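Local coordinates for protein intimin (Escherichia coli, PDB 1F00) that mediates bacterial adhesion to host cells, probably by binding its receptor through a C-type lectin-like domain carried on immunoglobulin-like domains, at residues S236-S241 with L260-P265; I240-Q245 with G253-Y258. One frame throughout, in Å; residues are numbered along the deposited sequence.

Contact 1. Residues S236-S241 with L260-P265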
loop_
_atom_site.group_PDB
_atom_site.type_symbol
_atom_site.label_atom_id
_atom_site.label_comp_id
_atom_site.label_asym_id
_atom_site.label_seq_id
_atom_site.Cartn_x
_atom_site.Cartn_y
_atom_site.Cartn_z
ATOM N N SER A 236 -8.864 17.449 -20.224
ATOM C CA SER A 236 -10.283 17.636 -20.528
ATOM C C SER A 236 -11.008 18.554 -19.561
ATOM O O SER A 236 -10.907 18.392 -18.346
ATOM C CB SER A 236 -11.019 16.287 -20.548
ATOM O OG SER A 236 -10.616 15.493 -21.642
ATOM N N GLN A 237 -11.742 19.515 -20.109
ATOM C CA GLN A 237 -12.524 20.427 -19.287
ATOM C C GLN A 237 -13.945 19.884 -19.269
ATOM O O GLN A 237 -14.777 20.314 -18.477
ATOM C CB GLN A 237 -12.514 21.849 -19.861
ATOM C CG GLN A 237 -11.163 22.540 -19.778
ATOM C CD GLN A 237 -10.163 22.016 -20.798
ATOM O OE1 GLN A 237 -8.976 22.345 -20.744
ATOM N NE2 GLN A 237 -10.641 21.206 -21.740
ATOM N N THR A 238 -14.214 18.933 -20.157
ATOM C CA THR A 238 -15.534 18.320 -20.226
ATOM C C THR A 238 -15.476 16.889 -20.724
ATOM O O THR A 238 -14.820 16.595 -21.720
ATOM C CB THR A 238 -16.490 19.097 -21.166
ATOM O OG1 THR A 238 -17.720 18.369 -21.295
ATOM C CG2 THR A 238 -15.871 19.268 -22.549
ATOM N N ILE A 239 -16.151 15.997 -20.012
ATOM C CA ILE A 239 -16.222 14.608 -20.426
ATOM C C ILE A 239 -17.699 14.250 -20.507
ATOM O O ILE A 239 -18.175 13.303 -19.874
ATOM C CB ILE A 239 -15.482 13.663 -19.456
ATOM C CG1 ILE A 239 -13.997 14.044 -19.408
ATOM C CG2 ILE A 239 -15.602 12.215 -19.943
ATOM C CD1 ILE A 239 -13.130 13.113 -18.561
ATOM N N ILE A 240 -18.424 15.058 -21.275
ATOM C CA ILE A 240 -19.850 14.848 -21.497
ATOM C C ILE A 240 -19.961 13.511 -22.236
ATOM O O ILE A 240 -19.352 13.323 -23.290
ATOM C CB ILE A 240 -20.443 16.015 -22.337
ATOM C CG1 ILE A 240 -21.915 15.743 -22.656
ATOM C CG2 ILE A 240 -19.627 16.222 -23.612
ATOM C CD1 ILE A 240 -22.601 16.900 -23.372
ATOM N N SER A 241 -20.735 12.585 -21.675
ATOM C CA SER A 241 -20.870 11.248 -22.247
ATOM C C SER A 241 -22.307 10.791 -22.476
ATOM O O SER A 241 -23.193 11.062 -21.670
ATOM C CB SER A 241 -20.181 10.235 -21.325
ATOM O OG SER A 241 -18.949 10.741 -20.842
ATOM N N LEU A 260 -18.572 13.522 -16.695
ATOM C CA LEU A 260 -17.706 13.020 -15.639
ATOM C C LEU A 260 -16.796 14.086 -15.037
ATOM O O LEU A 260 -16.061 13.811 -14.083
ATOM C CB LEU A 260 -16.880 11.829 -16.142
ATOM C CG LEU A 260 -17.690 10.538 -16.340
ATOM C CD1 LEU A 260 -16.803 9.452 -16.927
ATOM C CD2 LEU A 260 -18.273 10.084 -15.004
ATOM N N VAL A 261 -16.835 15.294 -15.597
ATOM C CA VAL A 261 -16.050 16.397 -15.048
ATOM C C VAL A 261 -16.991 17.404 -14.390
ATOM O O VAL A 261 -16.829 17.747 -13.219
ATOM C CB VAL A 261 -15.223 17.145 -16.124
ATOM C CG1 VAL A 261 -14.669 18.447 -15.534
ATOM C CG2 VAL A 261 -14.055 16.275 -16.591
ATOM N N LYS A 262 -17.996 17.845 -15.139
ATOM C CA LYS A 262 -18.947 18.844 -14.661
ATOM C C LYS A 262 -20.274 18.318 -14.108
ATOM O O LYS A 262 -21.122 19.117 -13.705
ATOM C CB LYS A 262 -19.249 19.828 -15.799
ATOM C CG LYS A 262 -18.009 20.278 -16.561
ATOM C CD LYS A 262 -18.286 21.418 -17.526
ATOM C CE LYS A 262 -19.114 20.981 -18.724
ATOM N NZ LYS A 262 -19.133 22.060 -19.760
ATOM N N GLN A 263 -20.445 16.996 -14.058
ATOM C CA GLN A 263 -21.706 16.396 -13.607
ATOM C C GLN A 263 -22.675 16.847 -14.711
ATOM O O GLN A 263 -22.748 16.218 -15.770
ATOM C CB GLN A 263 -22.103 16.941 -12.225
ATOM C CG GLN A 263 -21.071 16.643 -11.128
ATOM C CD GLN A 263 -21.447 17.218 -9.766
ATOM O OE1 GLN A 263 -22.393 16.766 -9.130
ATOM N NE2 GLN A 263 -20.702 18.222 -9.322
ATOM N N ASN A 264 -23.416 17.922 -14.467
ATOM C CA ASN A 264 -24.286 18.509 -15.489
ATOM C C ASN A 264 -25.138 17.539 -16.327
ATOM O O ASN A 264 -24.956 17.442 -17.541
ATOM C CB ASN A 264 -23.391 19.332 -16.430
ATOM C CG ASN A 264 -24.161 20.316 -17.298
ATOM O OD1 ASN A 264 -23.769 20.577 -18.437
ATOM N ND2 ASN A 264 -25.233 20.885 -16.761
ATOM N N PRO A 265 -26.073 16.810 -15.701
ATOM C CA PRO A 265 -26.868 15.905 -16.540
ATOM C C PRO A 265 -27.737 16.682 -17.532
ATOM O O PRO A 265 -28.464 17.602 -17.137
ATOM C CB PRO A 265 -27.694 15.125 -15.522
ATOM C CG PRO A 265 -27.835 16.094 -14.374
ATOM C CD PRO A 265 -26.447 16.687 -14.282
#

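Contact 2. Residues I240-Q245 with G253-Y258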
loop_
_atom_site.group_PDB
_atom_site.type_symbol
_atom_site.label_atom_id
_atom_site.label_comp_id
_atom_site.label_asym_id
_atom_site.label_seq_id
_atom_site.Cartn_x
_atom_site.Cartn_y
_atom_site.Cartn_z
ATOM N N ILE A 240 -18.424 15.058 -21.275
ATOM C CA ILE A 240 -19.850 14.848 -21.497
ATOM C C ILE A 240 -19.961 13.511 -22.236
ATOM O O ILE A 240 -19.352 13.323 -23.290
ATOM C CB ILE A 240 -20.443 16.015 -22.337
ATOM C CG1 ILE A 240 -21.915 15.743 -22.656
ATOM C CG2 ILE A 240 -19.627 16.222 -23.612
ATOM C CD1 ILE A 240 -22.601 16.900 -23.372
ATOM N N SER A 241 -20.735 12.585 -21.675
ATOM C CA SER A 241 -20.870 11.248 -22.247
ATOM C C SER A 241 -22.307 10.791 -22.476
ATOM O O SER A 241 -23.193 11.062 -21.670
ATOM C CB SER A 241 -20.181 10.235 -21.325
ATOM O OG SER A 241 -18.949 10.741 -20.842
ATOM N N TRP A 242 -22.518 10.069 -23.571
ATOM C CA TRP A 242 -23.836 9.546 -23.922
ATOM C C TRP A 242 -24.300 8.501 -22.906
ATOM O O TRP A 242 -23.475 7.789 -22.330
ATOM C CB TRP A 242 -23.793 8.835 -25.277
ATOM C CG TRP A 242 -23.432 9.661 -26.471
ATOM C CD1 TRP A 242 -22.270 9.608 -27.184
ATOM C CD2 TRP A 242 -24.276 10.599 -27.147
ATOM N NE1 TRP A 242 -22.339 10.449 -28.269
ATOM C CE2 TRP A 242 -23.561 11.068 -28.272
ATOM C CE3 TRP A 242 -25.570 11.084 -26.914
ATOM C CZ2 TRP A 242 -24.098 12.001 -29.167
ATOM C CZ3 TRP A 242 -26.106 12.016 -27.807
ATOM C CH2 TRP A 242 -25.367 12.461 -28.920
ATOM N N VAL A 243 -25.610 8.418 -22.684
ATOM C CA VAL A 243 -26.169 7.384 -21.812
ATOM C C VAL A 243 -27.224 6.696 -22.672
ATOM O O VAL A 243 -27.802 7.324 -23.562
ATOM C CB VAL A 243 -26.836 7.934 -20.504
ATOM C CG1 VAL A 243 -25.858 8.818 -19.746
ATOM C CG2 VAL A 243 -28.127 8.670 -20.821
ATOM N N GLN A 244 -27.464 5.409 -22.421
ATOM C CA GLN A 244 -28.444 4.630 -23.187
ATOM C C GLN A 244 -29.761 5.387 -23.393
ATOM O O GLN A 244 -30.292 5.997 -22.465
ATOM C CB GLN A 244 -28.735 3.301 -22.474
ATOM C CG GLN A 244 -29.554 2.314 -23.307
ATOM C CD GLN A 244 -28.735 1.655 -24.398
ATOM O OE1 GLN A 244 -29.254 1.322 -25.468
ATOM N NE2 GLN A 244 -27.447 1.448 -24.131
ATOM N N GLN A 245 -30.290 5.338 -24.611
ATOM C CA GLN A 245 -31.552 6.016 -24.913
ATOM C C GLN A 245 -32.716 5.323 -24.216
ATOM O O GLN A 245 -32.723 4.097 -24.084
ATOM C CB GLN A 245 -31.855 5.981 -26.419
ATOM C CG GLN A 245 -31.058 6.929 -27.309
ATOM C CD GLN A 245 -31.415 6.739 -28.777
ATOM O OE1 GLN A 245 -31.433 5.615 -29.274
ATOM N NE2 GLN A 245 -31.702 7.835 -29.476
ATOM N N GLY A 253 -35.106 10.594 -31.595
ATOM C CA GLY A 253 -33.764 10.820 -32.102
ATOM C C GLY A 253 -32.849 11.652 -31.213
ATOM O O GLY A 253 -32.018 12.407 -31.715
ATOM N N VAL A 254 -32.994 11.514 -29.898
ATOM C CA VAL A 254 -32.158 12.253 -28.953
ATOM C C VAL A 254 -31.685 11.324 -27.839
ATOM O O VAL A 254 -32.096 10.165 -27.766
ATOM C CB VAL A 254 -32.926 13.442 -28.316
ATOM C CG1 VAL A 254 -33.470 14.348 -29.411
ATOM C CG2 VAL A 254 -34.057 12.931 -27.419
ATOM N N ALA A 255 -30.800 11.832 -26.991
ATOM C CA ALA A 255 -30.293 11.057 -25.869
ATOM C C ALA A 255 -29.865 12.006 -24.770
ATOM O O ALA A 255 -29.737 13.217 -24.991
ATOM C CB ALA A 255 -29.101 10.198 -26.306
ATOM N N SER A 256 -29.659 11.453 -23.581
ATOM C CA SER A 256 -29.213 12.240 -22.451
ATOM C C SER A 256 -27.720 12.016 -22.289
ATOM O O SER A 256 -27.142 11.120 -22.916
ATOM C CB SER A 256 -29.951 11.822 -21.178
ATOM O OG SER A 256 -31.310 12.209 -21.250
ATOM N N THR A 257 -27.100 12.849 -21.461
ATOM C CA THR A 257 -25.673 12.746 -21.200
ATOM C C THR A 257 -25.379 13.099 -19.748
ATOM O O THR A 257 -26.211 13.690 -19.044
ATOM C CB THR A 257 -24.857 13.735 -22.061
ATOM O OG1 THR A 257 -25.183 15.074 -21.667
ATOM C CG2 THR A 257 -25.152 13.552 -23.557
ATOM N N TYR A 258 -24.193 12.708 -19.302
ATOM C CA TYR A 258 -23.730 13.033 -17.967
ATOM C C TYR A 258 -22.265 13.375 -18.196
ATOM O O TYR A 258 -21.598 12.757 -19.031
ATOM C CB TYR A 258 -23.856 11.853 -17.003
ATOM C CG TYR A 258 -23.474 12.227 -15.587
ATOM C CD1 TYR A 258 -24.390 12.851 -14.731
ATOM C CD2 TYR A 258 -22.187 11.983 -15.109
ATOM C CE1 TYR A 258 -24.028 13.221 -13.431
ATOM C CE2 TYR A 258 -21.814 12.350 -13.815
ATOM C CZ TYR A 258 -22.737 12.965 -12.981
ATOM O OH TYR A 258 -22.358 13.316 -11.703
HETATM O O HOH W 1 -30.377 8.887 -23.108
#

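Contact 1. Residues S236-S241 with L260-P265
Leu260 N donates to Ile239 O over 3.2 Å, the one backbone hydrogen bond between the two segments, where Ile239 lies nearest Leu260 and Thr238 nearest Val261 just ahead of strand 240-242. Its N-H points well at the oxygen (160°), yet the nitrogen stands above the carbonyl plane. From the opposite face of that plane Ser241 OG donates to the same Ile239 O at 2.8 Å, so two donors clamp the carbonyl; the hydroxyl also pairs with Thr279. Beside this clamp the side chain of Ile239 crosses that of Val261 at about a right angle, with CG1 lying 3.6 Å from Val261 CG2. The other branch, Ile239 CG2, rests 4.0 Å from Leu260 CB. Pro188 and Met190 of strand 184-190 pack on Ile239 as well, which places this apolar patch at the edge of the domain interior. Val261 is split between two neighbours: with CG1 anti to the backbone N (chi1 168°), that methyl lies 3.5 Å from Gln237 O while CG2 stays with the isoleucine. On the outer flank the Lys262 chain, bent at chi3 (-70°), passes Gln237 O and brings CE to 3.9 Å from Thr238 OG1, a packing contact of the CE methylene. That hydroxyl bonds instead to the carboxylate of Asp259, which also accepts from the backbone N of Ile239, Val261 and Lys262 and so joins segment 236-241 to the turn. Accepting from the N-H groups two and three residues on, Asp259 makes an Asx motif, which starts the turn between strands 254-259 and 263-270 of the C-type lectin-like domain.

Contact 2. Residues I240-Q245 with G253-Y258
Strands 240-242 and 254-258 are antiparallel neighbours in the small three-stranded sheet of the lectin-like domain, and Ser241 and Tyr258 form a hydrogen-bonded pair. Ser241 N reaches Tyr258 O at 2.8 Å, and Tyr258 N returns to Ser241 O at 3.1 Å, in the carbonyl plane. One step on, Trp242 and Thr257 make a non-hydrogen-bonded pair, before Val243 N bonds to Ser256 O at 3.1 Å. Trp242 brings the six-membered part of its indole to Ala255, CE3 lying 3.7 Å from that CB, while its NE1 donates to Val194 O. Ile240, its CG1 anti to the backbone N (chi1 176°), slants across Thr257 with CG1 3.5 Å from OG1. Val243 CG2 packs on Ser256 CB at 3.7 Å. Beyond Val243, a water that accepts from Ser256 N lies 3.0 Å from Gln244 O and links the backbones. Gln245, extended beyond CG, then closes the far end by donating NE2 to Val254 O at 2.9 Å; the acceptor lies close to the amide plane, but the nitrogen stands above the carbonyl plane. Helix 247-252, ended by a Schellman motif at Gly253, joins the segments, a strand-helix-strand connection between antiparallel neighbours in the C-type lectin-like domain.

Overall arrangement
Both contacts lie in the C-terminal lectin-like domain, on the same side of the chain's centre, with their own centres 12 Å apart. They share Ile240 and Ser241, and strand 240-242 serves both. Along the chain, segment 236-241 runs into 240-245, helix 247-252 follows, and strand 254-259 leads through the turn into strand 263-270. Contact 2 pairs the first two strands of the three-stranded antiparallel sheet, whereas contact 1 packs the segment before strand 240-242 on the turn between the second and third. They also touch directly, Gln263 CG lying 3.6 Å from Tyr258 OH. Both belong to the adhesin's C-terminal domain, the part that probably recognises the receptor.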